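Topoisomerase IV subunit A (PDB 1ZVT) forms part of topoisomerase IV, which decatenates and relaxes DNA, with a C-terminal beta-pinwheel domain that probably binds DNA and guides the choice of substrate. Local coordinates at residues Thr53-Ala58 with Gly122-Thr127; Lys77-Pro82 with Arg118-Lys123. All blocks are in the same frame, centred on the assembly; numbering follows the deposited sequence.

In the fold
Both contacts fasten strand 123-124 or the turn just before it onto an earlier part of the domain. In chain order come 53-58, 77-82 and then the overlapping 118-123 and 122-127, which share Gly122 and Lys123. Contact 1 adds strand 123-124 to the edge of the antiparallel sheet built from strands 86-90, 47-51 and 55-59. Contact 2, its centre about 8 Å from that of contact 1, ties the turn before that strand to the loop between strands 72-73 and 86-90. Tyr57 lies between them, packed against Leu80 of contact 2. Since strand 123-124 follows the hairpin of the next sheet, the two contacts bind successive blades of the beta-pinwheel together.

Contact 1: residues Thr53-Ala58 with Gly122-Thr127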
loop_
_atom_site.group_PDB
_atom_site.type_symbol
_atom_site.label_atom_id
_atom_site.label_comp_id
_atom_site.label_asym_id
_atom_site.label_seq_id
_atom_site.Cartn_x
_atom_site.Cartn_y
_atom_site.Cartn_z
ATOM N N THR A 53 3.733 -3.227 11.133
ATOM C CA THR A 53 4.964 -2.664 11.679
ATOM C C THR A 53 5.994 -2.314 10.606
ATOM O O THR A 53 7.069 -1.801 10.915
ATOM C CB THR A 53 5.615 -3.583 12.747
ATOM O OG1 THR A 53 6.209 -4.727 12.127
ATOM C CG2 THR A 53 4.605 -4.030 13.793
ATOM N N GLY A 54 5.640 -2.571 9.355
ATOM C CA GLY A 54 6.518 -2.238 8.223
ATOM C C GLY A 54 7.477 -3.348 7.824
ATOM O O GLY A 54 8.432 -3.110 7.065
ATOM N N ARG A 55 7.232 -4.555 8.324
ATOM C CA ARG A 55 8.040 -5.719 7.915
ATOM C C ARG A 55 7.439 -6.378 6.681
ATOM O O ARG A 55 6.229 -6.388 6.524
ATOM C CB ARG A 55 8.150 -6.734 9.066
ATOM C CG ARG A 55 8.865 -6.163 10.311
ATOM C CD ARG A 55 9.227 -7.269 11.314
ATOM N NE ARG A 55 10.303 -8.147 10.841
ATOM C CZ ARG A 55 11.611 -7.927 11.010
ATOM N NH1 ARG A 55 12.054 -6.815 11.607
ATOM N NH2 ARG A 55 12.489 -8.812 10.570
ATOM N N SER A 56 8.282 -6.940 5.808
ATOM C CA SER A 56 7.801 -7.706 4.646
ATOM C C SER A 56 8.266 -9.171 4.700
ATOM O O SER A 56 9.306 -9.484 5.282
ATOM C CB SER A 56 8.219 -7.072 3.312
ATOM O OG SER A 56 9.628 -7.108 3.144
ATOM N N TYR A 57 7.480 -10.051 4.078
ATOM C CA TYR A 57 7.684 -11.482 4.160
ATOM C C TYR A 57 7.332 -12.070 2.815
ATOM O O TYR A 57 6.361 -11.628 2.201
ATOM C CB TYR A 57 6.731 -12.109 5.176
ATOM C CG TYR A 57 6.705 -11.507 6.544
ATOM C CD1 TYR A 57 5.961 -10.354 6.803
ATOM C CD2 TYR A 57 7.365 -12.128 7.610
ATOM C CE1 TYR A 57 5.910 -9.813 8.094
ATOM C CE2 TYR A 57 7.312 -11.583 8.897
ATOM C CZ TYR A 57 6.578 -10.442 9.116
ATOM O OH TYR A 57 6.535 -9.880 10.369
ATOM N N ALA A 58 8.094 -13.068 2.361
ATOM C CA ALA A 58 7.734 -13.781 1.150
ATOM C C ALA A 58 7.402 -15.245 1.435
ATOM O O ALA A 58 8.055 -15.886 2.273
ATOM C CB ALA A 58 8.856 -13.711 0.139
ATOM N N GLY A 122 10.795 -12.438 8.334
ATOM C CA GLY A 122 10.837 -11.432 7.248
ATOM C C GLY A 122 11.921 -10.383 7.433
ATOM O O GLY A 122 12.959 -10.637 8.088
ATOM N N LYS A 123 11.671 -9.206 6.865
ATOM C CA LYS A 123 12.638 -8.106 6.801
ATOM C C LYS A 123 12.042 -6.806 7.311
ATOM O O LYS A 123 10.881 -6.505 7.040
ATOM C CB LYS A 123 13.100 -7.937 5.340
ATOM C CG LYS A 123 13.601 -6.569 4.948
ATOM C CD LYS A 123 13.992 -6.523 3.476
ATOM C CE LYS A 123 14.439 -5.113 3.094
ATOM N NZ LYS A 123 14.934 -5.019 1.680
ATOM N N ALA A 124 12.838 -6.023 8.056
ATOM C CA ALA A 124 12.436 -4.666 8.408
ATOM C C ALA A 124 12.537 -3.830 7.144
ATOM O O ALA A 124 13.640 -3.572 6.661
ATOM C CB ALA A 124 13.362 -4.106 9.512
ATOM N N LEU A 125 11.406 -3.477 6.550
ATOM C CA LEU A 125 11.444 -2.831 5.235
ATOM C C LEU A 125 11.288 -1.326 5.364
ATOM O O LEU A 125 12.058 -0.567 4.778
ATOM C CB LEU A 125 10.371 -3.395 4.309
ATOM C CG LEU A 125 10.036 -2.633 3.026
ATOM C CD1 LEU A 125 11.167 -2.719 2.024
ATOM C CD2 LEU A 125 8.725 -3.197 2.430
ATOM N N ILE A 126 10.257 -0.902 6.086
ATOM C CA ILE A 126 10.075 0.532 6.335
ATOM C C ILE A 126 10.036 0.817 7.832
ATOM O O ILE A 126 9.335 0.145 8.606
ATOM C CB ILE A 126 8.873 1.137 5.563
ATOM C CG1 ILE A 126 8.732 2.639 5.864
ATOM C CG2 ILE A 126 7.584 0.367 5.845
ATOM C CD1 ILE A 126 7.998 3.373 4.777
ATOM N N THR A 127 10.861 1.769 8.244
ATOM C CA THR A 127 10.946 2.130 9.632
ATOM C C THR A 127 9.869 3.166 9.945
ATOM O O THR A 127 9.796 4.207 9.294
ATOM C CB THR A 127 12.335 2.684 9.940
ATOM O OG1 THR A 127 13.293 1.716 9.514
ATOM C CG2 THR A 127 12.498 2.957 11.419
HETATM O O HOH W 1 10.162 -2.270 10.044
#
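Ser56 and Lys123 form an antiparallel hydrogen-bonded pair, each backbone N giving a 2.9 Å bond to the other's O, so all four polar atoms are satisfied. Beside them Arg55 and Ala124 make the non-hydrogen-bonded pair. Just before strand 55-59 and past the end of strand 123-124, Gly54 O takes two donors: Ile126 N at 3.0 Å, nearly straight (171°) and on a lone pair, and Leu125 N, more bent and tilted from the carbonyl plane. Glycine suits position 54 because a side chain would run into Ile126 O, and at its backbone angles a CB would also press on the carbonyl O of Thr53. At Gly122 a side chain would strike Ser56 O and the Tyr57 ring.

Arg55 bends at chi3 (70°), which folds its guanidinium back over the neighbouring strand. One face covers the Lys123-Ala124 peptide, with Lys123 C 3.8 Å from its plane. NE donates to Ala121 O, while NH2 reaches Gly122 O at the edge in a weak bond of 3.1 Å. A leucine in place of Arg55 would probably leave Ala121 O without this donor and uncover the peptide beneath the guanidinium. On the same face Tyr57 OH bonds Asp51, whose other carboxylate oxygen accepts from Arg55 N and Thr53 OG1.

On the opposite face of the sheet Ser56 OG lies 4.0 Å from Leu125 CB; serine is short enough to pack here while its hydroxyl still bonds Leu115 O. The extended Lys123 carries NZ to Asp114 O and Ser168 O. Beyond the paired residues, one water lies between Thr53 O and Ile126 O, 2.9 Å from the latter. A short strand from the following module, completing one edge of a sheet with strand order 3-1-2-4, is characteristic of the beta-pinwheel fold.

Contact 2: residues Lys77-Pro82 with Arg118-Lys123; sequences KLTLPP and RNRAGK
The backbones of Thr79 and Arg120 meet where an irregular loop between two blades of the beta-pinwheel runs past a type I beta turn, Asn119 to Gly122. Thr79 N donates to Arg120 O at 2.9 Å, almost straight at the hydrogen (176°) but from well above the carbonyl plane. Gly122 N closes the turn on Asn119 O, and the planar amide lets Asn119 ND2 bond the carbonyl at the end of its own turn, Gly122 O. Gly122 has a positive phi, which glycine adopts most readily.

Arg120 supplies most of the side-chain contact. With CG anti to the backbone N (chi1 -159°) and the chain extended to NE, it runs along the other loop and crosses Thr79 at about a right angle. Its CG lies 3.4 Å from Lys77 O, and one guanidinium face covers the Lys77-Leu78 peptide. Its length and several N-H groups span two acceptors: NH1 donates in the guanidinium plane to Thr79 OG1 at 2.9 Å, and NH2 bonds Thr75 O, which should limit its rotation. Thr79 CB packs on Ala121 CA at 3.9 Å. A water donates to Thr79 O at 2.7 Å and to Ala121 O at 2.9 Å.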
loop_
_atom_site.group_PDB
_atom_site.type_symbol
_atom_site.label_atom_id
_atom_site.label_comp_id
_atom_site.label_asym_id
_atom_site.label_seq_id
_atom_site.Cartn_x
_atom_site.Cartn_y
_atom_site.Cartn_z
ATOM N N LYS A 77 2.935 -19.428 9.373
ATOM C CA LYS A 77 3.976 -19.330 8.365
ATOM C C LYS A 77 4.928 -18.175 8.612
ATOM O O LYS A 77 6.058 -18.215 8.139
ATOM C CB LYS A 77 3.386 -19.224 6.937
ATOM C CG LYS A 77 3.024 -20.589 6.315
ATOM C CD LYS A 77 3.556 -20.757 4.890
ATOM C CE LYS A 77 3.181 -22.115 4.280
ATOM N NZ LYS A 77 2.950 -23.253 5.252
ATOM N N LEU A 78 4.463 -17.160 9.341
ATOM C CA LEU A 78 5.241 -15.924 9.572
ATOM C C LEU A 78 5.334 -15.620 11.036
ATOM O O LEU A 78 4.374 -15.854 11.784
ATOM C CB LEU A 78 4.558 -14.724 8.893
ATOM C CG LEU A 78 4.070 -14.886 7.457
ATOM C CD1 LEU A 78 3.337 -13.586 7.011
ATOM C CD2 LEU A 78 5.249 -15.204 6.534
ATOM N N THR A 79 6.484 -15.074 11.433
ATOM C CA THR A 79 6.715 -14.659 12.817
ATOM C C THR A 79 6.383 -13.187 12.892
ATOM O O THR A 79 7.210 -12.338 12.549
ATOM C CB THR A 79 8.167 -14.834 13.223
ATOM O OG1 THR A 79 8.563 -16.192 13.001
ATOM C CG2 THR A 79 8.340 -14.481 14.707
ATOM N N LEU A 80 5.151 -12.886 13.282
ATOM C CA LEU A 80 4.708 -11.502 13.376
ATOM C C LEU A 80 5.071 -10.910 14.730
ATOM O O LEU A 80 5.027 -11.618 15.744
ATOM C CB LEU A 80 3.203 -11.414 13.129
ATOM C CG LEU A 80 2.681 -11.944 11.785
ATOM C CD1 LEU A 80 1.162 -11.864 11.714
ATOM C CD2 LEU A 80 3.307 -11.204 10.611
ATOM N N PRO A 81 5.445 -9.614 14.754
ATOM C CA PRO A 81 5.640 -8.914 16.024
ATOM C C PRO A 81 4.372 -8.951 16.882
ATOM O O PRO A 81 3.269 -9.098 16.354
ATOM C CB PRO A 81 5.953 -7.476 15.586
ATOM C CG PRO A 81 6.545 -7.627 14.222
ATOM C CD PRO A 81 5.758 -8.746 13.600
ATOM N N PRO A 82 4.525 -8.842 18.213
ATOM C CA PRO A 82 3.349 -8.774 19.084
ATOM C C PRO A 82 2.296 -7.761 18.604
ATOM O O PRO A 82 2.607 -6.587 18.415
ATOM C CB PRO A 82 3.939 -8.338 20.434
ATOM C CG PRO A 82 5.362 -8.752 20.400
ATOM C CD PRO A 82 5.796 -8.770 18.954
ATOM N N ARG A 118 12.489 -14.494 2.654
ATOM C CA ARG A 118 11.946 -15.839 2.759
ATOM C C ARG A 118 12.070 -16.441 4.171
ATOM O O ARG A 118 11.517 -17.507 4.435
ATOM C CB ARG A 118 12.560 -16.747 1.677
ATOM C CG ARG A 118 12.289 -16.205 0.264
ATOM C CD ARG A 118 13.036 -16.933 -0.829
ATOM N NE ARG A 118 12.752 -16.400 -2.172
ATOM C CZ ARG A 118 11.681 -16.716 -2.896
ATOM N NH1 ARG A 118 10.765 -17.544 -2.414
ATOM N NH2 ARG A 118 11.504 -16.190 -4.095
ATOM N N ASN A 119 12.802 -15.763 5.053
ATOM C CA ASN A 119 12.937 -16.180 6.441
ATOM C C ASN A 119 11.666 -15.865 7.197
ATOM O O ASN A 119 10.918 -14.955 6.820
ATOM C CB ASN A 119 14.123 -15.479 7.109
ATOM C CG ASN A 119 13.988 -13.968 7.092
ATOM O OD1 ASN A 119 13.947 -13.345 6.020
ATOM N ND2 ASN A 119 13.902 -13.371 8.271
ATOM N N ARG A 120 11.429 -16.612 8.275
ATOM C CA ARG A 120 10.133 -16.584 8.940
ATOM C C ARG A 120 9.804 -15.223 9.545
ATOM O O ARG A 120 8.635 -14.811 9.550
ATOM C CB ARG A 120 10.055 -17.690 10.002
ATOM C CG ARG A 120 8.632 -18.065 10.382
ATOM C CD ARG A 120 8.596 -19.200 11.417
ATOM N NE ARG A 120 7.255 -19.783 11.518
ATOM C CZ ARG A 120 6.265 -19.272 12.249
ATOM N NH1 ARG A 120 6.434 -18.128 12.912
ATOM N NH2 ARG A 120 5.094 -19.891 12.297
ATOM N N ALA A 121 10.827 -14.527 10.039
ATOM C CA ALA A 121 10.629 -13.216 10.648
ATOM C C ALA A 121 10.601 -12.100 9.613
ATOM O O ALA A 121 10.414 -10.957 9.977
ATOM C CB ALA A 121 11.717 -12.943 11.690
ATOM N N GLY A 122 10.795 -12.438 8.334
ATOM C CA GLY A 122 10.837 -11.432 7.248
ATOM C C GLY A 122 11.921 -10.383 7.433
ATOM O O GLY A 122 12.959 -10.637 8.088
ATOM N N LYS A 123 11.671 -9.206 6.865
ATOM C CA LYS A 123 12.638 -8.106 6.801
ATOM C C LYS A 123 12.042 -6.806 7.311
ATOM O O LYS A 123 10.881 -6.505 7.040
ATOM C CB LYS A 123 13.100 -7.937 5.340
ATOM C CG LYS A 123 13.601 -6.569 4.948
ATOM C CD LYS A 123 13.992 -6.523 3.476
ATOM C CE LYS A 123 14.439 -5.113 3.094
ATOM N NZ LYS A 123 14.934 -5.019 1.680
HETATM O O HOH W 2 7.233 -20.892 8.595
HETATM O O HOH W 3 9.159 -10.475 12.554
#